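Local coordinates for protein glutathione S-transferase domain (Burkholderia graminis, PDB 4MF5) that binds glutathione and probably acts as a glutathione transferase of the Ure2p-like branch, joining the tripeptide's thiol to electrophilic substrates, at residues A[93-97]-A[109-115]; A[96-102]-A[118-122]. All coordinates share one frame; numbering follows the deposited sequence.

Contact 1: residues A[93-97]-A[109-115]. With GSH (glutathione), chain D; FMT (formic acid), chain B.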
loop_
_atom_site.group_PDB
_atom_site.type_symbol
_atom_site.label_atom_id
_atom_site.label_comp_id
_atom_site.label_asym_id
_atom_site.label_seq_id
_atom_site.Cartn_x
_atom_site.Cartn_y
_atom_site.Cartn_z
ATOM N N ILE A 93 -11.281 8.334 -4.249
ATOM C CA ILE A 93 -10.695 9.475 -3.577
ATOM C C ILE A 93 -9.655 8.996 -2.557
ATOM O O ILE A 93 -9.684 7.870 -2.097
ATOM C CB ILE A 93 -11.763 10.373 -2.936
ATOM C CG1 ILE A 93 -12.470 9.663 -1.779
ATOM C CG2 ILE A 93 -12.736 10.916 -3.977
ATOM C CD1 ILE A 93 -11.744 9.827 -0.459
ATOM N N PRO A 94 -8.713 9.862 -2.207
ATOM C CA PRO A 94 -8.474 11.208 -2.709
ATOM C C PRO A 94 -7.572 11.224 -3.931
ATOM O O PRO A 94 -6.868 10.251 -4.240
ATOM C CB PRO A 94 -7.761 11.864 -1.523
ATOM C CG PRO A 94 -6.928 10.732 -0.988
ATOM C CD PRO A 94 -7.766 9.513 -1.130
ATOM N N ALA A 95 -7.563 12.380 -4.583
ATOM C CA ALA A 95 -6.567 12.676 -5.611
ATOM C C ALA A 95 -6.230 14.151 -5.503
ATOM O O ALA A 95 -7.020 14.947 -4.977
ATOM C CB ALA A 95 -7.110 12.325 -6.991
ATOM N N ILE A 96 -5.043 14.516 -5.991
ATOM C CA ILE A 96 -4.579 15.898 -5.978
ATOM C C ILE A 96 -4.026 16.315 -7.326
ATOM O O ILE A 96 -3.587 15.486 -8.123
ATOM C CB ILE A 96 -3.489 16.134 -4.890
ATOM C CG1 ILE A 96 -2.216 15.338 -5.173
ATOM C CG2 ILE A 96 -4.042 15.861 -3.504
ATOM C CD1 ILE A 96 -0.999 15.819 -4.437
ATOM N N ILE A 97 -3.993 17.623 -7.531
ATOM C CA ILE A 97 -3.077 18.229 -8.506
ATOM C C ILE A 97 -2.338 19.338 -7.784
ATOM O O ILE A 97 -2.973 20.298 -7.318
ATOM C CB ILE A 97 -3.784 18.811 -9.747
ATOM C CG1 ILE A 97 -4.521 17.706 -10.523
ATOM C CG2 ILE A 97 -2.750 19.499 -10.641
ATOM C CD1 ILE A 97 -5.536 18.234 -11.511
ATOM N N LEU A 109 -1.668 13.350 -8.816
ATOM C CA LEU A 109 -1.309 12.176 -8.037
ATOM C C LEU A 109 -2.533 11.612 -7.352
ATOM O O LEU A 109 -3.357 12.368 -6.824
ATOM C CB LEU A 109 -0.219 12.542 -7.001
ATOM C CG LEU A 109 0.629 11.399 -6.474
ATOM C CD1 LEU A 109 1.506 10.816 -7.566
ATOM C CD2 LEU A 109 1.496 11.877 -5.314
ATOM N N PHE A 110 -2.634 10.285 -7.333
ATOM C CA PHE A 110 -3.645 9.615 -6.525
ATOM C C PHE A 110 -2.942 8.589 -5.644
ATOM O O PHE A 110 -1.722 8.470 -5.683
ATOM C CB PHE A 110 -4.798 9.068 -7.374
ATOM C CG PHE A 110 -4.416 7.987 -8.353
ATOM C CD1 PHE A 110 -4.009 8.286 -9.647
ATOM C CD2 PHE A 110 -4.465 6.640 -7.975
ATOM C CE1 PHE A 110 -3.654 7.266 -10.525
ATOM C CE2 PHE A 110 -4.113 5.636 -8.857
ATOM C CZ PHE A 110 -3.701 5.947 -10.132
ATOM N N GLU A 111 -3.743 7.897 -4.818
ATOM C CA GLU A 111 -3.306 6.968 -3.763
ATOM C C GLU A 111 -2.901 7.771 -2.543
ATOM O O GLU A 111 -1.839 8.399 -2.503
ATOM C CB GLU A 111 -2.184 6.002 -4.174
ATOM C CG GLU A 111 -2.595 5.060 -5.293
ATOM C CD GLU A 111 -3.619 4.081 -4.876
ATOM O OE1 GLU A 111 -3.521 3.600 -3.703
ATOM O OE2 GLU A 111 -4.498 3.710 -5.679
ATOM N N SER A 112 -3.712 7.699 -1.503
ATOM C CA SER A 112 -3.452 8.449 -0.271
ATOM C C SER A 112 -2.039 8.227 0.235
ATOM O O SER A 112 -1.356 9.179 0.594
ATOM C CB SER A 112 -4.477 8.052 0.781
ATOM O OG SER A 112 -4.398 6.682 1.126
ATOM N N GLY A 113 -1.555 6.985 0.273
ATOM C CA GLY A 113 -0.212 6.732 0.785
ATOM C C GLY A 113 0.879 7.392 -0.035
ATOM O O GLY A 113 1.889 7.841 0.502
ATOM N N ALA A 114 0.697 7.407 -1.364
ATOM C CA ALA A 114 1.645 8.098 -2.234
ATOM C C ALA A 114 1.622 9.601 -1.997
ATOM O O ALA A 114 2.663 10.252 -1.963
ATOM C CB ALA A 114 1.380 7.798 -3.704
ATOM N N ILE A 115 0.426 10.159 -1.854
ATOM C CA ILE A 115 0.264 11.584 -1.592
ATOM C C ILE A 115 0.918 11.962 -0.263
ATOM O O ILE A 115 1.553 13.011 -0.166
ATOM C CB ILE A 115 -1.212 11.978 -1.662
ATOM C CG1 ILE A 115 -1.769 11.768 -3.075
ATOM C CG2 ILE A 115 -1.396 13.422 -1.204
ATOM C CD1 ILE A 115 -3.284 11.734 -3.123
HETATM C CG1 GSH D . -9.448 5.094 -1.622
HETATM C CD1 GSH D . -10.757 5.599 -1.117
HETATM O OE1 GSH D . -10.922 6.107 0.004
HETATM N N2 GSH D . -11.735 5.483 -1.973
HETATM C CA2 GSH D . -13.059 4.992 -1.672
HETATM C C2 GSH D . -13.864 5.533 -2.793
HETATM O O2 GSH D . -13.470 6.594 -3.400
HETATM C CB2 GSH D . -13.807 5.378 -0.424
HETATM S SG2 GSH D . -12.935 6.496 0.655
HETATM N N3 GSH D . -14.937 4.846 -3.120
HETATM C CA3 GSH D . -15.660 5.158 -4.329
HETATM C C3 GSH D . -16.142 3.882 -4.977
HETATM O O31 GSH D . -15.924 2.807 -4.379
HETATM O O32 GSH D . -16.738 3.918 -6.075
HETATM C C FMT B . -6.343 5.374 -1.330
HETATM O O1 FMT B . -5.831 5.018 -0.262
HETATM O O2 FMT B . -6.177 6.482 -1.884
HETATM O O HOH W 1 -6.656 7.400 -4.425
#

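Contact 2: residues A[96-102]-A[118-122]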
loop_
_atom_site.group_PDB
_atom_site.type_symbol
_atom_site.label_atom_id
_atom_site.label_comp_id
_atom_site.label_asym_id
_atom_site.label_seq_id
_atom_site.Cartn_x
_atom_site.Cartn_y
_atom_site.Cartn_z
ATOM N N ILE A 96 -5.043 14.516 -5.991
ATOM C CA ILE A 96 -4.579 15.898 -5.978
ATOM C C ILE A 96 -4.026 16.315 -7.326
ATOM O O ILE A 96 -3.587 15.486 -8.123
ATOM C CB ILE A 96 -3.489 16.134 -4.890
ATOM C CG1 ILE A 96 -2.216 15.338 -5.173
ATOM C CG2 ILE A 96 -4.042 15.861 -3.504
ATOM C CD1 ILE A 96 -0.999 15.819 -4.437
ATOM N N ILE A 97 -3.993 17.623 -7.531
ATOM C CA ILE A 97 -3.077 18.229 -8.506
ATOM C C ILE A 97 -2.338 19.338 -7.784
ATOM O O ILE A 97 -2.973 20.298 -7.318
ATOM C CB ILE A 97 -3.784 18.811 -9.747
ATOM C CG1 ILE A 97 -4.521 17.706 -10.523
ATOM C CG2 ILE A 97 -2.750 19.499 -10.641
ATOM C CD1 ILE A 97 -5.536 18.234 -11.511
ATOM N N ASP A 98 -1.021 19.194 -7.656
ATOM C CA ASP A 98 -0.206 20.272 -7.095
ATOM C C ASP A 98 0.240 21.136 -8.266
ATOM O O ASP A 98 1.044 20.669 -9.064
ATOM C CB ASP A 98 0.987 19.732 -6.329
ATOM C CG ASP A 98 1.767 20.826 -5.612
ATOM O OD1 ASP A 98 1.416 22.024 -5.805
ATOM O OD2 ASP A 98 2.715 20.484 -4.874
ATOM N N PRO A 99 -0.231 22.403 -8.384
ATOM C CA PRO A 99 0.204 23.230 -9.514
ATOM C C PRO A 99 1.700 23.508 -9.485
ATOM O O PRO A 99 2.301 23.746 -10.539
ATOM C CB PRO A 99 -0.611 24.509 -9.342
ATOM C CG PRO A 99 -0.908 24.583 -7.893
ATOM C CD PRO A 99 -1.110 23.158 -7.468
ATOM N N ASN A 100 2.299 23.488 -8.301
ATOM C CA ASN A 100 3.734 23.710 -8.267
ATOM C C ASN A 100 4.462 22.506 -7.742
ATOM O O ASN A 100 4.874 22.356 -6.603
ATOM C CB ASN A 100 4.071 24.987 -7.570
ATOM C CG ASN A 100 3.490 26.172 -8.288
ATOM O OD1 ASN A 100 2.622 26.834 -7.756
ATOM N ND2 ASN A 100 3.927 26.418 -9.512
ATOM N N GLY A 101 4.573 21.573 -8.679
ATOM C CA GLY A 101 5.144 20.284 -8.401
ATOM C C GLY A 101 6.629 20.205 -8.680
ATOM O O GLY A 101 7.290 21.200 -9.028
ATOM N N PRO A 102 7.187 19.012 -8.535
ATOM C CA PRO A 102 8.597 18.821 -8.851
ATOM C C PRO A 102 8.941 19.245 -10.271
ATOM O O PRO A 102 8.107 19.161 -11.179
ATOM C CB PRO A 102 8.805 17.317 -8.679
ATOM C CG PRO A 102 7.685 16.883 -7.787
ATOM C CD PRO A 102 6.522 17.773 -8.145
ATOM N N TYR A 118 4.643 12.150 -0.948
ATOM C CA TYR A 118 4.885 13.351 -1.738
ATOM C C TYR A 118 4.849 14.612 -0.873
ATOM O O TYR A 118 5.737 15.449 -0.965
ATOM C CB TYR A 118 3.866 13.467 -2.879
ATOM C CG TYR A 118 3.971 14.802 -3.562
ATOM C CD1 TYR A 118 5.122 15.145 -4.269
ATOM C CD2 TYR A 118 2.968 15.762 -3.439
ATOM C CE1 TYR A 118 5.271 16.396 -4.805
ATOM C CE2 TYR A 118 3.106 17.006 -4.019
ATOM C CZ TYR A 118 4.266 17.326 -4.708
ATOM O OH TYR A 118 4.462 18.542 -5.296
ATOM N N LEU A 119 3.799 14.784 -0.084
ATOM C CA LEU A 119 3.657 15.992 0.713
ATOM C C LEU A 119 4.748 16.089 1.769
ATOM O O LEU A 119 5.225 17.191 2.060
ATOM C CB LEU A 119 2.268 16.060 1.338
ATOM C CG LEU A 119 1.125 16.259 0.345
ATOM C CD1 LEU A 119 -0.211 16.152 1.072
ATOM C CD2 LEU A 119 1.241 17.579 -0.408
ATOM N N ALA A 120 5.146 14.974 2.357
ATOM C CA ALA A 120 6.219 14.987 3.341
ATOM C C ALA A 120 7.515 15.447 2.675
ATOM O O ALA A 120 8.274 16.232 3.238
ATOM C CB ALA A 120 6.382 13.618 3.966
ATOM N N ASP A 121 7.773 14.937 1.486
ATOM C CA ASP A 121 8.979 15.311 0.746
ATOM C C ASP A 121 8.940 16.765 0.306
ATOM O O ASP A 121 9.956 17.453 0.335
ATOM C CB ASP A 121 9.147 14.438 -0.496
ATOM C CG ASP A 121 9.552 13.021 -0.197
ATOM O OD1 ASP A 121 9.908 12.697 0.952
ATOM O OD2 ASP A 121 9.511 12.222 -1.164
ATOM N N LYS A 122 7.776 17.223 -0.158
ATOM C CA LYS A 122 7.669 18.554 -0.733
ATOM C C LYS A 122 8.113 19.621 0.236
ATOM O O LYS A 122 8.821 20.551 -0.140
ATOM C CB LYS A 122 6.225 18.825 -1.162
ATOM C CG LYS A 122 5.992 20.206 -1.747
ATOM C CD LYS A 122 4.521 20.551 -1.850
ATOM C CE LYS A 122 4.301 21.985 -2.338
ATOM N NZ LYS A 122 4.631 22.161 -3.772
HETATM O O HOH W 2 1.858 23.900 -3.839
HETATM O O HOH W 3 6.762 20.916 -5.311
#

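Contact 1: residues A[93-97]-A[109-115]
Ile96 and Leu109 form the hydrogen-bonded pair of an antiparallel beta hairpin in the thioredoxin-like N-terminal domain of this glutathione transferase, and the chain after it turns into the helix that begins at Ser112. Ile96 N donates to Leu109 O at 2.9 Å, almost straight, with an N-H...O angle of 170°; Leu109 N returns the bond to Ile96 O at 3.0 Å. Past Ala95 and Phe110, where Pro94 O and Glu111 N stand too far apart to bond, a water donates to Pro94 O and accepts from Glu111 N.

Branched aliphatic residues suit the buried face toward the helix. The Ile96 and Leu109 side chains run alongside one another, whereas that of Ile115, coming from the helix, passes Ile96 the opposite way. With CG1 between its backbone N and carbonyl carbon (chi1 64°), Ile96 lays this branch beside Leu109 CB, and its CD1 meets Ile115 CG2 at 4.0 Å. On the other face, small Ala95 sets CB 4.0 Å from Phe110 CB, while the Phe110 ring leads away to an edge-to-face stack on Trp140 of the second subunit.

Pro94 follows the cis peptide bond characteristic of the thioredoxin fold. Just before that bond Ile93 N donates to GSH O2 at 2.9 Å, the backbone contact to the ligand usual at this cis-proline in glutathione transferases, while Pro94 CG rests on Ser112 CB. At the helix start a formic acid is held twice: Ser112 N reaches FMT O2, and Ser112 OG donates to FMT O1 at 2.6 Å.

Contact 2: residues A[96-102]-A[118-122]
The end of strand 95-98 and the turn after it face the C-terminal part of helix 112-123, and the carboxylate of Asp98 joins the two. Asp98 OD2 accepts from Tyr118 OH at 2.6 Å and from Lys122 NZ at 2.8 Å, the latter bond also a salt bridge. The two donors use different sides of the oxygen: Lys122 meets its syn lone pair, whereas the tyrosine hydroxyl comes on the anti side, 30° out of the carboxylate plane. OD2 lies at the edge of the Tyr118 ring, whose plane is turned 68° from the carboxylate. Such a double grip, one partner cationic, would probably favour the ionised acid.

Tyrosine and lysine suit these places because both are long, and together with Asp98, which reaches out from the strand, they bridge the 12.2 Å between the axes of strand 96-98 and helix 118-122. One helical turn apart, they project toward the strand together; Lys122 runs extended until a bend at its last torsion (chi4 72°) swings NZ onto the carboxylate.

In the thioredoxin-like fold this helix packs on the sheet, and the strand leaves the sheet through an Asx turn: Asp98 OD1 takes the Asn100 N-H at 3.0 Å, met from above the carboxylate plane. A water donates to OD1 as well; a second donates to Asn100 O and, weakly, to Tyr118 OH.

Apolar carbons approach the tyrosine obliquely: Ile96 CD1 lies 4.1 Å from Tyr118 CD2 and Pro102 CD 3.8 Å from Tyr118 CE1. Tyr118 also stacks edge-to-face with Tyr135 of the second subunit.

In the fold
Contacts 1 and 2, with centres about 10 Å apart, fasten strand 95-98 to helix 112-123 at successive levels. Ile96 serves both, and they meet directly where Leu109 CD2 packs on Tyr118 CB at 3.8 Å. Contact 1 lies at the glutathione end: Ile93 belongs to the pocket, and Ser112 is also a known glutathione-binding residue of this protein, although in this chain formic acid occupies its donors. From the shared Ile96, whose side chain is about 12 Å from the bound glutathione, contact 2 runs on away from the pocket. Both also reach the second subunit, contact 1 packing Ala114 on its Met142 and contact 2 Pro102 on its Ala131, so one hairpin-and-helix unit connects the pocket with the dimer interface.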